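PDB 5GKM: AT5g51070/K3K7_27 from Arabidopsis thaliana, which is the protease-associated chaperone ClpD, represented here by its N-terminal domain, and as a whole probably binds and hydrolyses ATP. Local coordinates for residues 30-44 against 57-71. Numbering follows the deposited sequence.
Sequences KDMVYTQHLLLGLIA and ITIDKAREAVWSIWD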
# COMPACT_ATOMS: atom_id res chain seq x y z
N LYS A 30 -2.74 -5.57 -14.48
CA LYS A 30 -1.31 -5.57 -14.24
C LYS A 30 -0.72 -6.94 -13.87
O LYS A 30 -1.42 -7.81 -13.52
CB LYS A 30 -0.97 -4.55 -13.15
CG LYS A 30 -1.69 -3.23 -13.28
CD LYS A 30 -1.26 -2.44 -14.47
CE LYS A 30 -2.14 -1.24 -14.68
NZ LYS A 30 -1.73 -0.33 -15.77
N ASP A 31 0.58 -7.09 -14.01
CA ASP A 31 1.27 -8.29 -13.64
C ASP A 31 2.37 -8.13 -12.58
O ASP A 31 3.15 -8.99 -12.41
CB ASP A 31 1.90 -8.94 -14.86
CG ASP A 31 0.88 -9.30 -15.91
OD1 ASP A 31 -0.02 -10.08 -15.62
OD2 ASP A 31 1.02 -8.79 -17.02
N MET A 32 2.38 -6.98 -11.95
CA MET A 32 3.27 -6.69 -10.87
C MET A 32 2.63 -5.63 -9.99
O MET A 32 2.00 -4.78 -10.47
CB MET A 32 4.56 -6.19 -11.44
CG MET A 32 5.52 -5.78 -10.40
SD MET A 32 7.13 -5.47 -11.09
CE MET A 32 7.77 -7.08 -10.78
N VAL A 33 2.86 -5.72 -8.70
CA VAL A 33 2.27 -4.79 -7.77
C VAL A 33 3.20 -3.60 -7.57
O VAL A 33 4.28 -3.75 -7.11
CB VAL A 33 2.12 -5.45 -6.40
CG1 VAL A 33 1.56 -4.49 -5.39
CG2 VAL A 33 1.23 -6.65 -6.49
N TYR A 34 2.76 -2.44 -7.97
CA TYR A 34 3.48 -1.22 -7.74
C TYR A 34 2.83 -0.48 -6.55
O TYR A 34 1.90 -0.94 -6.01
CB TYR A 34 3.57 -0.36 -8.99
CG TYR A 34 4.54 -0.84 -10.04
CD1 TYR A 34 4.19 -1.80 -10.94
CD2 TYR A 34 5.78 -0.29 -10.12
CE1 TYR A 34 5.09 -2.21 -11.90
CE2 TYR A 34 6.69 -0.69 -11.07
CZ TYR A 34 6.34 -1.67 -11.95
OH TYR A 34 7.24 -2.04 -12.92
N THR A 35 3.40 0.64 -6.15
CA THR A 35 3.02 1.21 -4.89
C THR A 35 1.61 1.76 -4.84
O THR A 35 1.03 1.80 -3.83
CB THR A 35 4.04 2.21 -4.32
OG1 THR A 35 4.34 3.20 -5.28
CG2 THR A 35 5.25 1.46 -3.97
N GLN A 36 1.11 2.22 -5.98
CA GLN A 36 -0.28 2.64 -6.02
C GLN A 36 -1.25 1.45 -5.76
O GLN A 36 -2.30 1.62 -5.28
CB GLN A 36 -0.64 3.40 -7.30
CG GLN A 36 -0.67 2.56 -8.56
CD GLN A 36 0.66 2.42 -9.25
OE1 GLN A 36 1.69 2.62 -8.67
NE2 GLN A 36 0.61 2.10 -10.51
N HIS A 37 -0.84 0.28 -6.18
CA HIS A 37 -1.60 -0.91 -5.90
C HIS A 37 -1.59 -1.30 -4.45
O HIS A 37 -2.54 -1.78 -3.93
CB HIS A 37 -1.21 -2.06 -6.82
CG HIS A 37 -1.08 -1.65 -8.25
ND1 HIS A 37 0.04 -1.82 -8.97
CD2 HIS A 37 -2.00 -1.04 -9.08
CE1 HIS A 37 -0.15 -1.33 -10.19
NE2 HIS A 37 -1.41 -0.87 -10.26
N LEU A 38 -0.43 -1.13 -3.85
CA LEU A 38 -0.32 -1.35 -2.42
C LEU A 38 -1.25 -0.37 -1.66
O LEU A 38 -1.85 -0.72 -0.71
CB LEU A 38 1.12 -1.16 -1.98
CG LEU A 38 1.34 -1.38 -0.50
CD1 LEU A 38 0.90 -2.77 -0.02
CD2 LEU A 38 2.79 -1.12 -0.15
N LEU A 39 -1.33 0.83 -2.16
CA LEU A 39 -2.21 1.79 -1.55
C LEU A 39 -3.64 1.30 -1.62
O LEU A 39 -4.34 1.36 -0.68
CB LEU A 39 -2.08 3.17 -2.22
CG LEU A 39 -3.06 4.23 -1.74
CD1 LEU A 39 -2.90 4.55 -0.27
CD2 LEU A 39 -2.86 5.47 -2.58
N LEU A 40 -4.00 0.75 -2.76
CA LEU A 40 -5.33 0.19 -2.89
C LEU A 40 -5.59 -0.97 -1.92
O LEU A 40 -6.59 -1.04 -1.34
CB LEU A 40 -5.62 -0.26 -4.32
CG LEU A 40 -5.66 0.82 -5.39
CD1 LEU A 40 -5.95 0.24 -6.77
CD2 LEU A 40 -6.71 1.87 -5.08
N GLY A 41 -4.61 -1.84 -1.75
CA GLY A 41 -4.76 -2.92 -0.82
C GLY A 41 -4.95 -2.48 0.62
O GLY A 41 -5.69 -3.04 1.33
N LEU A 42 -4.21 -1.46 1.00
CA LEU A 42 -4.36 -0.90 2.33
C LEU A 42 -5.70 -0.27 2.55
O LEU A 42 -6.26 -0.42 3.57
CB LEU A 42 -3.28 0.14 2.62
CG LEU A 42 -1.84 -0.40 2.74
CD1 LEU A 42 -0.86 0.75 2.63
CD2 LEU A 42 -1.57 -1.19 3.99
N ILE A 43 -6.16 0.45 1.56
CA ILE A 43 -7.50 1.03 1.61
C ILE A 43 -8.58 -0.04 1.67
O ILE A 43 -9.46 0.05 2.46
CB ILE A 43 -7.76 2.01 0.43
CG1 ILE A 43 -6.83 3.21 0.55
CG2 ILE A 43 -9.20 2.47 0.41
CD1 ILE A 43 -6.73 4.04 -0.68
N ALA A 44 -8.42 -1.07 0.87
CA ALA A 44 -9.40 -2.13 0.88
C ALA A 44 -9.47 -2.86 2.23
O ALA A 44 -10.48 -3.36 2.62
CB ALA A 44 -9.14 -3.10 -0.25
N ILE A 57 -11.45 8.46 2.72
CA ILE A 57 -11.14 7.80 1.48
C ILE A 57 -11.74 6.42 1.47
O ILE A 57 -11.63 5.73 2.39
CB ILE A 57 -9.63 7.71 1.27
CG1 ILE A 57 -9.07 9.07 0.95
CG2 ILE A 57 -9.27 6.79 0.11
CD1 ILE A 57 -7.57 9.14 1.00
N THR A 58 -12.32 6.05 0.35
CA THR A 58 -12.92 4.75 0.16
C THR A 58 -12.34 4.09 -1.06
O THR A 58 -11.87 4.75 -1.90
CB THR A 58 -14.46 4.79 -0.05
OG1 THR A 58 -14.79 5.63 -1.15
CG2 THR A 58 -15.14 5.26 1.15
N ILE A 59 -12.45 2.78 -1.11
CA ILE A 59 -11.83 2.00 -2.15
C ILE A 59 -12.33 2.32 -3.57
O ILE A 59 -11.56 2.39 -4.47
CB ILE A 59 -11.87 0.50 -1.81
CG1 ILE A 59 -11.05 -0.31 -2.79
CG2 ILE A 59 -13.30 -0.04 -1.72
CD1 ILE A 59 -9.58 -0.05 -2.75
N ASP A 60 -13.62 2.55 -3.73
CA ASP A 60 -14.08 2.85 -5.06
C ASP A 60 -13.55 4.11 -5.65
O ASP A 60 -13.18 4.17 -6.78
CB ASP A 60 -15.61 2.78 -5.12
CG ASP A 60 -16.12 1.34 -5.06
OD1 ASP A 60 -15.57 0.43 -5.74
OD2 ASP A 60 -17.02 1.12 -4.25
N LYS A 61 -13.50 5.13 -4.84
CA LYS A 61 -12.91 6.36 -5.28
C LYS A 61 -11.44 6.21 -5.58
O LYS A 61 -10.97 6.68 -6.53
CB LYS A 61 -13.11 7.45 -4.23
CG LYS A 61 -14.54 7.90 -4.07
CD LYS A 61 -15.02 8.64 -5.29
CE LYS A 61 -16.34 9.36 -4.99
NZ LYS A 61 -17.44 8.36 -5.06
N ALA A 62 -10.75 5.49 -4.71
CA ALA A 62 -9.34 5.26 -4.93
C ALA A 62 -9.08 4.48 -6.21
O ALA A 62 -8.24 4.84 -6.93
CB ALA A 62 -8.70 4.59 -3.72
N ARG A 63 -9.87 3.48 -6.48
CA ARG A 63 -9.73 2.74 -7.72
C ARG A 63 -9.94 3.58 -9.00
O ARG A 63 -9.19 3.48 -9.90
CB ARG A 63 -10.72 1.59 -7.75
CG ARG A 63 -10.43 0.47 -6.79
CD ARG A 63 -11.55 -0.56 -6.89
NE ARG A 63 -11.30 -1.72 -6.07
CZ ARG A 63 -12.22 -2.35 -5.39
NH1 ARG A 63 -13.46 -1.93 -5.49
NH2 ARG A 63 -11.92 -3.36 -4.63
N GLU A 64 -10.90 4.48 -8.98
CA GLU A 64 -11.09 5.39 -10.10
C GLU A 64 -9.90 6.26 -10.36
O GLU A 64 -9.54 6.50 -11.47
CB GLU A 64 -12.27 6.30 -9.85
CG GLU A 64 -13.57 5.58 -9.85
CD GLU A 64 -14.75 6.39 -9.35
OE1 GLU A 64 -14.62 7.60 -9.22
OE2 GLU A 64 -15.79 5.76 -9.11
N ALA A 65 -9.31 6.74 -9.28
CA ALA A 65 -8.19 7.57 -9.41
C ALA A 65 -7.06 6.83 -10.04
O ALA A 65 -6.39 7.35 -10.86
CB ALA A 65 -7.78 8.11 -8.05
N VAL A 66 -6.82 5.62 -9.57
CA VAL A 66 -5.68 4.89 -10.06
C VAL A 66 -5.78 4.55 -11.56
O VAL A 66 -4.83 4.64 -12.29
CB VAL A 66 -5.45 3.62 -9.21
CG1 VAL A 66 -4.43 2.70 -9.87
CG2 VAL A 66 -4.90 4.03 -7.85
N TRP A 67 -6.95 4.12 -11.93
CA TRP A 67 -7.18 3.80 -13.29
C TRP A 67 -6.95 5.03 -14.15
O TRP A 67 -6.20 5.00 -15.13
CB TRP A 67 -8.60 3.27 -13.48
CG TRP A 67 -8.89 3.03 -14.94
CD1 TRP A 67 -9.66 3.79 -15.78
CD2 TRP A 67 -8.38 1.95 -15.78
NE1 TRP A 67 -9.67 3.28 -17.02
CE2 TRP A 67 -8.93 2.19 -17.11
CE3 TRP A 67 -7.59 0.85 -15.58
CZ2 TRP A 67 -8.65 1.35 -18.17
CZ3 TRP A 67 -7.31 0.03 -16.67
CH2 TRP A 67 -7.83 0.29 -17.93
N SER A 68 -7.51 6.14 -13.69
CA SER A 68 -7.38 7.33 -14.47
C SER A 68 -5.94 7.78 -14.64
O SER A 68 -5.50 8.11 -15.73
CB SER A 68 -8.21 8.41 -13.81
OG SER A 68 -8.05 9.58 -14.54
N ILE A 69 -5.20 7.77 -13.57
CA ILE A 69 -3.83 8.27 -13.63
C ILE A 69 -2.89 7.49 -14.52
O ILE A 69 -2.17 8.07 -15.28
CB ILE A 69 -3.24 8.42 -12.19
CG1 ILE A 69 -4.04 9.44 -11.43
CG2 ILE A 69 -1.81 8.90 -12.20
CD1 ILE A 69 -3.83 9.36 -9.96
N TRP A 70 -2.94 6.18 -14.40
CA TRP A 70 -2.07 5.28 -15.11
C TRP A 70 -2.61 4.72 -16.41
O TRP A 70 -1.83 4.26 -17.20
CB TRP A 70 -1.62 4.13 -14.21
CG TRP A 70 -0.54 4.58 -13.27
CD1 TRP A 70 0.82 4.61 -13.53
CD2 TRP A 70 -0.68 5.18 -11.96
NE1 TRP A 70 1.51 5.13 -12.50
CE2 TRP A 70 0.68 5.52 -11.53
CE3 TRP A 70 -1.71 5.43 -11.12
CZ2 TRP A 70 0.93 6.11 -10.32
CZ3 TRP A 70 -1.44 6.03 -9.92
CH2 TRP A 70 -0.15 6.39 -9.53
N ASP A 71 -3.94 4.67 -16.57
CA ASP A 71 -4.49 3.98 -17.74
C ASP A 71 -5.29 4.74 -18.79
O ASP A 71 -5.51 4.22 -19.86
CB ASP A 71 -5.25 2.74 -17.32
CG ASP A 71 -4.33 1.57 -17.03
OD1 ASP A 71 -3.86 1.45 -15.91
OD2 ASP A 71 -4.07 0.81 -17.95
O HOH W 1 -3.97 -2.01 -17.70
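K30 reaches across to D71 and makes the one hydrogen bond and salt bridge between 30-44 and 57-71: K30 NZ lies 2.8 Å from D71 OD1, on that oxygen's syn lone pair. A water donates to D71 OD2 (2.8 Å) and closes the bridge with a weak bond from K30 NZ. Further in, the Q36 amide lies flat on the W70 indole, planes 11° apart, with NE2 over the ring centre and 3.6 Å from W70 CE2. A bend at chi2 (-87°) folds the amide over that face, while Q36 CG makes a CH-pi contact with the six-membered ring. Outside the two segments, Q36 NE2 bonds Q79 OE1, Q36 OE1 also has a partner, and W70 NE1 donates to D76 OD2. Farther along, the contact is mainly apolar. L40 is a knob among I59, A62, R63 and V66, its CD2 3.6 Å from A62 CB; I43 CD1 meets A62 CB and I57 CG2. At the edge, R63 NH1 bonds D60 OD1 weakly, R63 NE pairs with E24 of helix 12-27, and R63 NH2 is also bonded elsewhere; I59 CG1 lies over the guanidinium. Helices 35-44 and 59-71 form an antiparallel pair (170°, axes 9.6 Å apart) within the helical Clp N-terminal (Clp R) domain.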